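Local coordinates for protein transcriptional regulator (LacI family) (Clostridium acetobutylicum ATCC 824, PDB 3G85) that probably acts as a DNA-binding transcription factor of the LacI family, pairing a DNA-binding module with a periplasmic-binding-protein-like regulatory core, at residues A[83-87]-A[88-92]; A[158-162]-A[163-167]; A[197-200]-A[201-205]; A[241-245]-A[246-250]; A[257-261]-A[262-266]. One frame throughout, in Å; residues are numbered along the deposited sequence.

Contact 1: A[83-87]-A[88-92]; sequences EYLNK and ASLTL
A88 and L90 fold back on the last turn of the helix that carries Y84 and L85. The methyl CB of A88 sits over one face of the Y84 ring, offset toward the rim, with 4.2 Å from A88 CB to Y84 CZ. Beyond it, L85 CD2 meets L90 CD1 at 3.7 Å, and the two leucine side chains run at about a right angle to each other. With its CG beside the backbone N (chi1 -61°), L90 directs CD1 toward L85. Behind these side chains lies the C-terminus of helix 79-87. A88 is the first residue past it with non-helical backbone angles, and its N is shared between two carbonyls: weak bonds run from A88 N to Y84 O at 3.0 Å and from A88 N to L85 O at 3.3 Å. From here a loop runs to strand 94-97, completing the beta-alpha-beta crossover from strand 71-74 through helix 79-87 in the Rossmann-like N-terminal subdomain. L85 is buried, packing on I77 and on I94 and L96 of that strand. Around the helix end, K103 NZ bonds to the carbonyl oxygens of L85, N86 and A88, where its charge probably suits the negative pole of the helix.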
loop_
_atom_site.group_PDB
_atom_site.type_symbol
_atom_site.label_atom_id
_atom_site.label_comp_id
_atom_site.label_asym_id
_atom_site.label_seq_id
_atom_site.Cartn_x
_atom_site.Cartn_y
_atom_site.Cartn_z
ATOM N N GLU A 83 -6.629 6.316 -17.955
ATOM C CA GLU A 83 -7.211 7.112 -19.043
ATOM C C GLU A 83 -7.833 6.216 -20.123
ATOM O O GLU A 83 -8.941 6.498 -20.588
ATOM C CB GLU A 83 -6.188 8.090 -19.643
ATOM C CG GLU A 83 -6.592 8.590 -21.031
ATOM C CD GLU A 83 -6.079 9.949 -21.355
ATOM O OE1 GLU A 83 -5.328 10.520 -20.541
ATOM O OE2 GLU A 83 -6.432 10.453 -22.447
ATOM N N TYR A 84 -7.144 5.130 -20.488
ATOM C CA TYR A 84 -7.690 4.151 -21.417
ATOM C C TYR A 84 -8.972 3.500 -20.885
ATOM O O TYR A 84 -9.962 3.347 -21.630
ATOM C CB TYR A 84 -6.675 3.057 -21.769
ATOM C CG TYR A 84 -7.322 1.925 -22.537
ATOM C CD1 TYR A 84 -7.587 2.051 -23.897
ATOM C CD2 TYR A 84 -7.697 0.736 -21.894
ATOM C CE1 TYR A 84 -8.211 1.021 -24.615
ATOM C CE2 TYR A 84 -8.318 -0.295 -22.588
ATOM C CZ TYR A 84 -8.578 -0.145 -23.956
ATOM O OH TYR A 84 -9.204 -1.157 -24.669
ATOM N N LEU A 85 -8.952 3.087 -19.618
ATOM C CA LEU A 85 -10.156 2.514 -19.009
ATOM C C LEU A 85 -11.303 3.529 -18.924
ATOM O O LEU A 85 -12.462 3.177 -19.141
ATOM C CB LEU A 85 -9.882 1.968 -17.610
ATOM C CG LEU A 85 -9.279 0.595 -17.351
ATOM C CD1 LEU A 85 -9.803 0.137 -16.003
ATOM C CD2 LEU A 85 -9.600 -0.425 -18.395
ATOM N N ASN A 86 -10.967 4.774 -18.591
ATOM C CA ASN A 86 -11.962 5.834 -18.468
ATOM C C ASN A 86 -12.768 6.083 -19.730
ATOM O O ASN A 86 -13.940 6.458 -19.639
ATOM C CB ASN A 86 -11.320 7.136 -18.005
ATOM C CG ASN A 86 -11.099 7.165 -16.514
ATOM O OD1 ASN A 86 -11.637 6.324 -15.793
ATOM N ND2 ASN A 86 -10.296 8.126 -16.043
ATOM N N LYS A 87 -12.145 5.873 -20.889
ATOM C CA LYS A 87 -12.785 6.137 -22.187
ATOM C C LYS A 87 -13.329 4.870 -22.847
ATOM O O LYS A 87 -14.175 4.939 -23.742
ATOM C CB LYS A 87 -11.824 6.881 -23.132
ATOM C CG LYS A 87 -11.092 8.107 -22.514
ATOM C CD LYS A 87 -12.035 9.075 -21.771
ATOM C CE LYS A 87 -11.295 10.343 -21.276
ATOM N NZ LYS A 87 -10.346 10.109 -20.120
ATOM N N ALA A 88 -12.865 3.712 -22.382
ATOM C CA ALA A 88 -13.283 2.415 -22.926
ATOM C C ALA A 88 -14.678 2.015 -22.461
ATOM O O ALA A 88 -15.116 2.376 -21.360
ATOM C CB ALA A 88 -12.273 1.316 -22.534
ATOM N N SER A 89 -15.366 1.247 -23.296
ATOM C CA SER A 89 -16.593 0.599 -22.865
ATOM C C SER A 89 -16.377 -0.899 -22.900
ATOM O O SER A 89 -16.597 -1.548 -23.937
ATOM C CB SER A 89 -17.780 0.999 -23.745
ATOM O OG SER A 89 -18.083 2.372 -23.569
ATOM N N LEU A 90 -15.980 -1.448 -21.750
ATOM C CA LEU A 90 -15.559 -2.842 -21.652
ATOM C C LEU A 90 -16.653 -3.816 -21.227
ATOM O O LEU A 90 -17.663 -3.427 -20.635
ATOM C CB LEU A 90 -14.322 -2.959 -20.753
ATOM C CG LEU A 90 -13.083 -2.189 -21.238
ATOM C CD1 LEU A 90 -11.943 -2.509 -20.327
ATOM C CD2 LEU A 90 -12.698 -2.537 -22.696
ATOM N N THR A 91 -16.410 -5.088 -21.529
ATOM C CA THR A 91 -17.423 -6.153 -21.509
ATOM C C THR A 91 -17.432 -7.014 -20.227
ATOM O O THR A 91 -18.117 -8.059 -20.176
ATOM C CB THR A 91 -17.252 -7.093 -22.750
ATOM O OG1 THR A 91 -16.024 -7.845 -22.641
ATOM C CG2 THR A 91 -17.266 -6.280 -24.085
ATOM N N LEU A 92 -16.680 -6.579 -19.211
ATOM C CA LEU A 92 -16.509 -7.341 -17.973
ATOM C C LEU A 92 -16.390 -6.374 -16.780
ATOM O O LEU A 92 -15.881 -5.254 -16.926
ATOM C CB LEU A 92 -15.277 -8.265 -18.051
ATOM C CG LEU A 92 -13.896 -7.671 -17.757
ATOM C CD1 LEU A 92 -12.833 -8.755 -17.573
ATOM C CD2 LEU A 92 -13.459 -6.676 -18.832
#

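Contact 2: A[158-162]-A[163-167]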
loop_
_atom_site.group_PDB
_atom_site.type_symbol
_atom_site.label_atom_id
_atom_site.label_comp_id
_atom_site.label_asym_id
_atom_site.label_seq_id
_atom_site.Cartn_x
_atom_site.Cartn_y
_atom_site.Cartn_z
ATOM N N ILE A 158 4.832 19.355 14.992
ATOM C CA ILE A 158 5.990 18.498 14.701
ATOM C C ILE A 158 6.675 19.041 13.450
ATOM O O ILE A 158 6.074 19.050 12.361
ATOM C CB ILE A 158 5.575 17.013 14.502
ATOM C CG1 ILE A 158 4.843 16.480 15.746
ATOM C CG2 ILE A 158 6.800 16.159 14.160
ATOM C CD1 ILE A 158 4.200 15.088 15.563
ATOM N N LYS A 159 7.911 19.525 13.598
ATOM C CA LYS A 159 8.648 20.087 12.456
ATOM C C LYS A 159 9.130 18.963 11.536
ATOM O O LYS A 159 9.680 17.996 12.009
ATOM C CB LYS A 159 9.862 20.913 12.928
ATOM C CG LYS A 159 10.601 21.646 11.788
ATOM C CD LYS A 159 11.897 22.363 12.257
ATOM C CE LYS A 159 12.610 23.052 11.061
ATOM N NZ LYS A 159 14.059 23.428 11.338
ATOM N N ILE A 160 8.900 19.089 10.236
ATOM C CA ILE A 160 9.574 18.231 9.272
ATOM C C ILE A 160 10.307 19.099 8.283
ATOM O O ILE A 160 9.726 19.527 7.275
ATOM C CB ILE A 160 8.648 17.296 8.424
ATOM C CG1 ILE A 160 7.419 16.826 9.195
ATOM C CG2 ILE A 160 9.460 16.117 7.835
ATOM C CD1 ILE A 160 7.765 15.827 10.250
ATOM N N SER A 161 11.590 19.311 8.556
ATOM C CA SER A 161 12.486 20.009 7.640
ATOM C C SER A 161 12.581 19.245 6.323
ATOM O O SER A 161 12.655 18.013 6.313
ATOM C CB SER A 161 13.861 20.159 8.289
ATOM O OG SER A 161 13.719 20.554 9.659
ATOM N N GLU A 162 12.566 19.991 5.213
ATOM C CA GLU A 162 12.532 19.419 3.855
ATOM C C GLU A 162 13.724 18.522 3.576
ATOM O O GLU A 162 13.638 17.572 2.804
ATOM C CB GLU A 162 12.504 20.543 2.829
ATOM C CG GLU A 162 12.090 20.108 1.437
ATOM C CD GLU A 162 12.154 21.260 0.451
ATOM O OE1 GLU A 162 12.195 22.441 0.911
ATOM O OE2 GLU A 162 12.175 20.984 -0.773
ATOM N N ASN A 163 14.846 18.827 4.214
ATOM C CA ASN A 163 16.022 18.016 4.030
ATOM C C ASN A 163 15.977 16.766 4.896
ATOM O O ASN A 163 16.861 15.907 4.808
ATOM C CB ASN A 163 17.285 18.813 4.334
ATOM C CG ASN A 163 17.429 19.091 5.801
ATOM O OD1 ASN A 163 16.537 19.673 6.415
ATOM N ND2 ASN A 163 18.544 18.667 6.378
ATOM N N HIS A 164 14.956 16.647 5.738
ATOM C CA HIS A 164 14.781 15.398 6.498
ATOM C C HIS A 164 13.778 14.470 5.879
ATOM O O HIS A 164 13.299 13.580 6.534
ATOM C CB HIS A 164 14.413 15.654 7.952
ATOM C CG HIS A 164 15.503 16.311 8.725
ATOM N ND1 HIS A 164 15.308 16.836 9.985
ATOM C CD2 HIS A 164 16.803 16.534 8.414
ATOM C CE1 HIS A 164 16.447 17.347 10.422
ATOM N NE2 HIS A 164 17.369 17.175 9.488
ATOM N N ILE A 165 13.441 14.735 4.626
ATOM C CA ILE A 165 12.725 13.813 3.791
ATOM C C ILE A 165 13.773 13.239 2.835
ATOM O O ILE A 165 14.444 13.977 2.091
ATOM C CB ILE A 165 11.567 14.520 3.052
ATOM C CG1 ILE A 165 10.521 15.005 4.069
ATOM C CG2 ILE A 165 10.924 13.578 2.080
ATOM C CD1 ILE A 165 9.634 16.112 3.559
ATOM N N ILE A 166 13.960 11.924 2.911
ATOM C CA ILE A 166 15.042 11.250 2.201
ATOM C C ILE A 166 14.414 10.234 1.253
ATOM O O ILE A 166 13.635 9.370 1.707
ATOM C CB ILE A 166 15.978 10.516 3.210
ATOM C CG1 ILE A 166 16.560 11.513 4.225
ATOM C CG2 ILE A 166 17.067 9.736 2.514
ATOM C CD1 ILE A 166 17.298 10.871 5.391
ATOM N N ALA A 167 14.725 10.352 -0.037
ATOM C CA ALA A 167 14.264 9.388 -1.031
ATOM C C ALA A 167 14.942 8.047 -0.771
ATOM O O ALA A 167 16.109 8.005 -0.324
ATOM C CB ALA A 167 14.553 9.870 -2.458
HETATM O O HOH W 1 12.696 17.564 10.722
#
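I160 CG2 lies 4.1 Å from I165 CG1 across a type I beta turn, S161 to H164, that leads the loop after helix 140-155 into strand 165-167, an outermost strand of the C-terminal subdomain's sheet. These two isoleucines cross at about a right angle, I160 also packing on F149 and C153 of that helix. S161 follows, meeting H164 through both CB and O. Its CB stands over one face of the H164 imidazole, which L185 and P189 also touch, as a CH-pi contact, 4.3 Å from S161 CB to the H164 ring centroid and 21° off the ring normal. H164 N bonds to S161 O at 2.7 Å, approaching from above the carbonyl plane. At the next residue, E162 O takes a weak bond from I165 N, so the turn closes with two successive backbone links. One water ties the loop to the ring: it accepts from S161 N, donates weakly to K159 O, and is hydrogen-bonded to H164 ND1, which lies 2.8 Å from the water oxygen.

Contact 3: A[197-200]-A[201-205]; sequences DSIA and LGVIS
The flat groups here are peptide units, and D197 O, S198 O, I199 O and A200 O each receive an N-H from four residues on. V203 N reaches I199 O at 2.9 Å, L201 N comes to D197 O at 2.9 Å, and I204 N lies 3.0 Å from A200 O; G202 N to S198 O is the longest of the four, at 3.2 Å. Side-chain carbons lie close to three of these oxygens. V203 CG2 is 3.2 Å from I199 O: with CG1 opposite the backbone N (chi1 168°), CG2 is the branch left beside that N, on the side of I199 O. In like manner I204 CD1 touches A200 O at 3.4 Å, and L201 CG lies against D197 O. All this is the first part of helix 197-209, the crossover of the beta-alpha-beta unit between strands 191-194 and 219-224. A200 and V203 face these strands, against C194 and A222, and L192 and I220, while I199 reaches I133. I199 CG2 and V203 CG2 also touch, at 4.3 Å, one helical turn apart. At the helix start, the buried D197 OD1 is gripped by the backbone N-H groups of M225 and N226.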
loop_
_atom_site.group_PDB
_atom_site.type_symbol
_atom_site.label_atom_id
_atom_site.label_comp_id
_atom_site.label_asym_id
_atom_site.label_seq_id
_atom_site.Cartn_x
_atom_site.Cartn_y
_atom_site.Cartn_z
ATOM N N ASP A 197 7.298 -0.849 4.924
ATOM C CA ASP A 197 7.907 -1.693 5.955
ATOM C C ASP A 197 9.257 -2.248 5.516
ATOM O O ASP A 197 10.124 -2.423 6.372
ATOM C CB ASP A 197 6.999 -2.852 6.357
ATOM C CG ASP A 197 6.667 -3.742 5.171
ATOM O OD1 ASP A 197 6.003 -3.237 4.245
ATOM O OD2 ASP A 197 7.147 -4.910 5.132
ATOM N N SER A 198 9.484 -2.469 4.220
ATOM C CA SER A 198 10.795 -2.967 3.765
ATOM C C SER A 198 11.863 -1.924 4.078
ATOM O O SER A 198 12.967 -2.243 4.500
ATOM C CB SER A 198 10.808 -3.240 2.250
ATOM O OG SER A 198 10.020 -4.380 1.977
ATOM N N ILE A 199 11.509 -0.661 3.861
ATOM C CA ILE A 199 12.406 0.432 4.169
ATOM C C ILE A 199 12.716 0.404 5.659
ATOM O O ILE A 199 13.884 0.508 6.073
ATOM C CB ILE A 199 11.798 1.776 3.697
ATOM C CG1 ILE A 199 11.938 1.913 2.164
ATOM C CG2 ILE A 199 12.424 2.959 4.458
ATOM C CD1 ILE A 199 11.239 3.111 1.621
ATOM N N ALA A 200 11.684 0.261 6.481
ATOM C CA ALA A 200 11.871 0.242 7.945
ATOM C C ALA A 200 12.760 -0.907 8.415
ATOM O O ALA A 200 13.592 -0.742 9.317
ATOM C CB ALA A 200 10.503 0.177 8.643
ATOM N N LEU A 201 12.618 -2.067 7.789
ATOM C CA LEU A 201 13.455 -3.213 8.174
ATOM C C LEU A 201 14.940 -2.969 7.867
ATOM O O LEU A 201 15.814 -3.308 8.687
ATOM C CB LEU A 201 12.996 -4.492 7.485
ATOM C CG LEU A 201 11.625 -4.986 7.968
ATOM C CD1 LEU A 201 11.188 -6.145 7.048
ATOM C CD2 LEU A 201 11.617 -5.335 9.506
ATOM N N GLY A 202 15.206 -2.326 6.740
ATOM C CA GLY A 202 16.575 -1.944 6.381
ATOM C C GLY A 202 17.139 -0.899 7.347
ATOM O O GLY A 202 18.316 -0.966 7.746
ATOM N N VAL A 203 16.308 0.080 7.689
ATOM C CA VAL A 203 16.697 1.130 8.655
ATOM C C VAL A 203 17.117 0.529 10.004
ATOM O O VAL A 203 18.179 0.834 10.544
ATOM C CB VAL A 203 15.590 2.149 8.859
ATOM C CG1 VAL A 203 15.924 3.050 10.105
ATOM C CG2 VAL A 203 15.331 2.966 7.570
ATOM N N ILE A 204 16.304 -0.371 10.531
ATOM C CA ILE A 204 16.596 -0.997 11.808
ATOM C C ILE A 204 17.879 -1.835 11.724
ATOM O O ILE A 204 18.622 -1.901 12.729
ATOM C CB ILE A 204 15.375 -1.811 12.281
ATOM C CG1 ILE A 204 14.309 -0.857 12.779
ATOM C CG2 ILE A 204 15.722 -2.797 13.372
ATOM C CD1 ILE A 204 12.937 -1.448 12.579
ATOM N N SER A 205 18.164 -2.429 10.550
ATOM C CA SER A 205 19.415 -3.171 10.336
ATOM C C SER A 205 20.603 -2.252 10.716
ATOM O O SER A 205 21.502 -2.626 11.487
ATOM C CB SER A 205 19.534 -3.628 8.871
ATOM O OG SER A 205 20.761 -4.276 8.583
#

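Contact 4: A[241-245]-A[246-250]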
loop_
_atom_site.group_PDB
_atom_site.type_symbol
_atom_site.label_atom_id
_atom_site.label_comp_id
_atom_site.label_asym_id
_atom_site.label_seq_id
_atom_site.Cartn_x
_atom_site.Cartn_y
_atom_site.Cartn_z
ATOM N N VAL A 241 1.182 1.165 10.326
ATOM C CA VAL A 241 -0.167 1.470 9.900
ATOM C C VAL A 241 -0.354 0.590 8.642
ATOM O O VAL A 241 0.351 0.751 7.635
ATOM C CB VAL A 241 -0.409 2.969 9.614
ATOM C CG1 VAL A 241 -1.932 3.168 9.466
ATOM C CG2 VAL A 241 0.162 3.838 10.778
ATOM N N ASP A 242 -1.226 -0.401 8.751
ATOM C CA ASP A 242 -1.224 -1.498 7.785
ATOM C C ASP A 242 -2.214 -1.255 6.685
ATOM O O ASP A 242 -3.334 -0.773 6.926
ATOM C CB ASP A 242 -1.546 -2.834 8.484
ATOM C CG ASP A 242 -1.319 -4.037 7.591
ATOM O OD1 ASP A 242 -0.258 -4.114 6.929
ATOM O OD2 ASP A 242 -2.206 -4.934 7.555
ATOM N N ILE A 243 -1.805 -1.573 5.467
ATOM C CA ILE A 243 -2.762 -1.645 4.366
ATOM C C ILE A 243 -3.323 -3.080 4.443
ATOM O O ILE A 243 -2.590 -4.000 4.214
ATOM C CB ILE A 243 -2.097 -1.478 3.022
ATOM C CG1 ILE A 243 -1.319 -0.170 2.947
ATOM C CG2 ILE A 243 -3.165 -1.460 1.915
ATOM C CD1 ILE A 243 -0.650 0.053 1.572
ATOM N N PRO A 244 -4.624 -3.244 4.744
ATOM C CA PRO A 244 -5.243 -4.570 4.990
ATOM C C PRO A 244 -5.519 -5.334 3.685
ATOM O O PRO A 244 -6.678 -5.596 3.302
ATOM C CB PRO A 244 -6.503 -4.227 5.796
ATOM C CG PRO A 244 -6.902 -2.796 5.250
ATOM C CD PRO A 244 -5.582 -2.118 4.864
ATOM N N ILE A 245 -4.432 -5.711 3.014
ATOM C CA ILE A 245 -4.507 -6.210 1.663
ATOM C C ILE A 245 -5.274 -7.518 1.595
ATOM O O ILE A 245 -6.057 -7.714 0.652
ATOM C CB ILE A 245 -3.119 -6.355 1.036
ATOM C CG1 ILE A 245 -2.539 -4.941 0.764
ATOM C CG2 ILE A 245 -3.191 -7.158 -0.278
ATOM C CD1 ILE A 245 -0.976 -4.916 0.718
ATOM N N GLU A 246 -5.057 -8.414 2.566
ATOM C CA GLU A 246 -5.785 -9.697 2.532
ATOM C C GLU A 246 -7.308 -9.497 2.506
ATOM O O GLU A 246 -7.969 -10.052 1.617
ATOM C CB GLU A 246 -5.359 -10.672 3.647
ATOM C CG GLU A 246 -3.862 -11.026 3.575
ATOM C CD GLU A 246 -2.965 -10.039 4.289
ATOM O OE1 GLU A 246 -3.423 -8.964 4.721
ATOM O OE2 GLU A 246 -1.771 -10.345 4.391
ATOM N N GLU A 247 -7.834 -8.702 3.443
ATOM C CA GLU A 247 -9.268 -8.444 3.530
ATOM C C GLU A 247 -9.775 -7.690 2.314
ATOM O O GLU A 247 -10.876 -7.978 1.809
ATOM C CB GLU A 247 -9.593 -7.647 4.788
ATOM C CG GLU A 247 -9.428 -8.432 6.059
ATOM C CD GLU A 247 -10.317 -9.678 6.138
ATOM O OE1 GLU A 247 -11.400 -9.735 5.502
ATOM O OE2 GLU A 247 -9.915 -10.624 6.844
HETATM N N MSE A 248 -8.977 -6.729 1.836
HETATM C CA MSE A 248 -9.351 -5.988 0.608
HETATM C C MSE A 248 -9.475 -6.884 -0.621
HETATM O O MSE A 248 -10.420 -6.743 -1.415
HETATM C CB MSE A 248 -8.349 -4.858 0.341
HETATM C CG MSE A 248 -8.443 -3.773 1.420
HETATM SE SE MSE A 248 -6.935 -2.498 1.279
HETATM C CE MSE A 248 -7.485 -1.491 -0.338
ATOM N N ALA A 249 -8.511 -7.782 -0.788
ATOM C CA ALA A 249 -8.532 -8.724 -1.902
ATOM C C ALA A 249 -9.776 -9.638 -1.844
ATOM O O ALA A 249 -10.428 -9.865 -2.870
ATOM C CB ALA A 249 -7.236 -9.550 -1.934
ATOM N N GLY A 250 -10.118 -10.111 -0.649
ATOM C CA GLY A 250 -11.330 -10.908 -0.454
ATOM C C GLY A 250 -12.550 -10.087 -0.842
ATOM O O GLY A 250 -13.469 -10.592 -1.515
#
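P244 and M248 (a selenomethionine) meet where strand 239-242 gives way to helix 245-260, a crossing from the C-terminal to the N-terminal subdomain of the periplasmic-binding-protein-like fold. P244 holds the N-cap position and is the centre of an inverse gamma turn, closed by a weak bond from I245 N to I243 O.

Of the backbone bonds, M248 N to P244 O, 3.0 Å, starts the helical ladder, and A249 N to I245 O at 2.8 Å continues it.

The apolar contacts gather on selenium. M248 SE lies 3.9 Å from P244 CD and 4.0 Å from I243 CG2, both side chains running oblique to the selenomethionine. With CG beside the backbone N (chi1 -67°) the M248 chain runs back toward P244, and a bend at chi3 (74°) turns its end. F272 of strand 269-272 packs against P244 and M248, while I245 packs on R29 and F30 of helix 27-40. A bound glycerol, probably from the crystallisation liquor, lies about 4 Å from the I243 side chain.

E246 OE2 forms a salt bridge with R29 NE, and D242 OD2 bridges both R29 NH2 and R228 NE, so the two acids share R29, which probably offsets the repulsion between D242 OD2 and E246 OE1, 5.1 Å apart. M248 CG lies 3.2 Å from P244 O, the oxygen that M248 N also bonds.

Contact 5: A[257-261]-A[262-266]; sequences EKLIN and RDIEN
A Schellman motif ends helix 245-260, and R262, with positive phi (61°), makes the reversal. K258 O takes two N-H groups: I264 N at 3.3 Å, from above the carbonyl plane, and D263 N in a weak bond. R262 N bonds to L259 O at 3.0 Å, and the same oxygen receives a weak bond from R262 NH1 at the edge of the guanidinium. N261 ND2 donates to D263 OD2 at 3.1 Å, nearly straight, on the syn side but somewhat out of the carboxylate plane; the amide and carboxylate planes stand 75° apart. I264 CG1 packs on K258 CB at 3.7 Å and on L259 CD2 at 3.8 Å, reaching both because its chi1 of 67° sets CG1 between backbone N and carbonyl carbon. L259 CD2 also lies 3.3 Å from N266 OD1, whose hydrogen bond goes to S105 OG. Positive phi at R262, with D263 N turned back to K258 O and R262 N to L259 O, is typical of a Schellman C-cap, here leading toward strand 269-272.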
loop_
_atom_site.group_PDB
_atom_site.type_symbol
_atom_site.label_atom_id
_atom_site.label_comp_id
_atom_site.label_asym_id
_atom_site.label_seq_id
_atom_site.Cartn_x
_atom_site.Cartn_y
_atom_site.Cartn_z
ATOM N N GLU A 257 -18.699 -10.867 -7.657
ATOM C CA GLU A 257 -19.848 -11.748 -7.589
ATOM C C GLU A 257 -21.153 -10.942 -7.637
ATOM O O GLU A 257 -22.054 -11.273 -8.395
ATOM C CB GLU A 257 -19.734 -12.547 -6.301
ATOM C CG GLU A 257 -20.932 -13.361 -5.885
ATOM C CD GLU A 257 -20.524 -14.570 -5.046
ATOM O OE1 GLU A 257 -19.424 -14.556 -4.423
ATOM O OE2 GLU A 257 -21.307 -15.547 -5.034
ATOM N N LYS A 258 -21.219 -9.856 -6.866
ATOM C CA LYS A 258 -22.433 -9.047 -6.813
ATOM C C LYS A 258 -22.649 -8.262 -8.117
ATOM O O LYS A 258 -23.812 -7.961 -8.513
ATOM C CB LYS A 258 -22.371 -8.162 -5.581
ATOM C CG LYS A 258 -22.474 -8.988 -4.292
ATOM C CD LYS A 258 -22.200 -8.165 -3.039
ATOM C CE LYS A 258 -22.151 -9.029 -1.767
ATOM N NZ LYS A 258 -23.445 -9.776 -1.548
ATOM N N LEU A 259 -21.545 -7.897 -8.774
ATOM C CA LEU A 259 -21.616 -7.237 -10.080
ATOM C C LEU A 259 -22.089 -8.199 -11.187
ATOM O O LEU A 259 -22.975 -7.863 -11.987
ATOM C CB LEU A 259 -20.287 -6.560 -10.434
ATOM C CG LEU A 259 -20.027 -5.242 -9.671
ATOM C CD1 LEU A 259 -18.505 -4.933 -9.711
ATOM C CD2 LEU A 259 -20.852 -4.086 -10.209
ATOM N N ILE A 260 -21.515 -9.398 -11.218
ATOM C CA ILE A 260 -21.902 -10.415 -12.210
ATOM C C ILE A 260 -23.374 -10.800 -12.043
ATOM O O ILE A 260 -24.112 -10.906 -13.026
ATOM C CB ILE A 260 -21.062 -11.729 -12.094
ATOM C CG1 ILE A 260 -19.558 -11.509 -12.325
ATOM C CG2 ILE A 260 -21.599 -12.787 -13.066
ATOM C CD1 ILE A 260 -19.225 -10.742 -13.509
ATOM N N ASN A 261 -23.781 -11.023 -10.801
ATOM C CA ASN A 261 -25.175 -11.333 -10.478
ATOM C C ASN A 261 -26.116 -10.121 -10.633
ATOM O O ASN A 261 -27.304 -10.266 -10.427
ATOM C CB ASN A 261 -25.288 -11.890 -9.051
ATOM C CG ASN A 261 -26.633 -12.613 -8.793
ATOM O OD1 ASN A 261 -27.082 -13.439 -9.605
ATOM N ND2 ASN A 261 -27.272 -12.303 -7.653
ATOM N N ARG A 262 -25.572 -8.943 -10.927
ATOM C CA ARG A 262 -26.353 -7.695 -11.048
ATOM C C ARG A 262 -27.112 -7.226 -9.791
ATOM O O ARG A 262 -28.122 -6.504 -9.887
ATOM C CB ARG A 262 -27.327 -7.788 -12.238
ATOM C CG ARG A 262 -26.656 -8.126 -13.587
ATOM C CD ARG A 262 -26.077 -6.882 -14.241
ATOM N NE ARG A 262 -25.793 -7.085 -15.668
ATOM C CZ ARG A 262 -24.660 -7.600 -16.164
ATOM N NH1 ARG A 262 -23.676 -7.988 -15.357
ATOM N NH2 ARG A 262 -24.512 -7.733 -17.479
ATOM N N ASP A 263 -26.664 -7.633 -8.613
ATOM C CA ASP A 263 -27.192 -7.042 -7.388
ATOM C C ASP A 263 -26.760 -5.565 -7.287
ATOM O O ASP A 263 -27.539 -4.692 -6.881
ATOM C CB ASP A 263 -26.694 -7.788 -6.153
ATOM C CG ASP A 263 -27.012 -9.268 -6.197
ATOM O OD1 ASP A 263 -28.136 -9.608 -6.587
ATOM O OD2 ASP A 263 -26.133 -10.093 -5.847
ATOM N N ILE A 264 -25.487 -5.307 -7.592
ATOM C CA ILE A 264 -24.952 -3.971 -7.439
ATOM C C ILE A 264 -24.510 -3.393 -8.781
ATOM O O ILE A 264 -24.383 -4.111 -9.763
ATOM C CB ILE A 264 -23.803 -3.897 -6.376
ATOM C CG1 ILE A 264 -22.564 -4.678 -6.846
ATOM C CG2 ILE A 264 -24.303 -4.369 -4.974
ATOM C CD1 ILE A 264 -21.329 -4.463 -5.890
ATOM N N GLU A 265 -24.210 -2.108 -8.760
ATOM C CA GLU A 265 -23.907 -1.340 -9.921
ATOM C C GLU A 265 -22.613 -0.539 -9.704
ATOM O O GLU A 265 -22.117 -0.360 -8.567
ATOM C CB GLU A 265 -25.133 -0.427 -10.214
ATOM C CG GLU A 265 -25.088 0.466 -11.394
ATOM C CD GLU A 265 -24.741 -0.269 -12.697
ATOM O OE1 GLU A 265 -25.667 -0.623 -13.444
ATOM O OE2 GLU A 265 -23.543 -0.484 -12.964
ATOM N N ASN A 266 -22.035 -0.059 -10.800
ATOM C CA ASN A 266 -20.814 0.725 -10.735
ATOM C C ASN A 266 -21.116 2.205 -10.710
ATOM O O ASN A 266 -22.005 2.645 -11.439
ATOM C CB ASN A 266 -19.951 0.407 -11.966
ATOM C CG ASN A 266 -19.576 -1.036 -12.035
ATOM O OD1 ASN A 266 -18.920 -1.585 -11.131
ATOM N ND2 ASN A 266 -19.987 -1.683 -13.103
#

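The five contacts follow one another along the chain without touching. Contacts 1 and 5 each mark a helix end in the N-terminal subdomain, on the same side of the molecule, with centres about 17 Å apart and nearest atoms about 6 Å. Contacts 4 and 5 share helix 245-260: one opens it, the other closes it, centres about 22 Å apart. Contacts 2 and 3 belong to the C-terminal subdomain, their nearest atoms about 7 Å apart, and contacts 2 and 4 reach its sheet from different strands. Contact 4 is nearest the chain's centre, about 9 Å away, beside the bound glycerol, which probably comes from crystallisation but may mark a pocket.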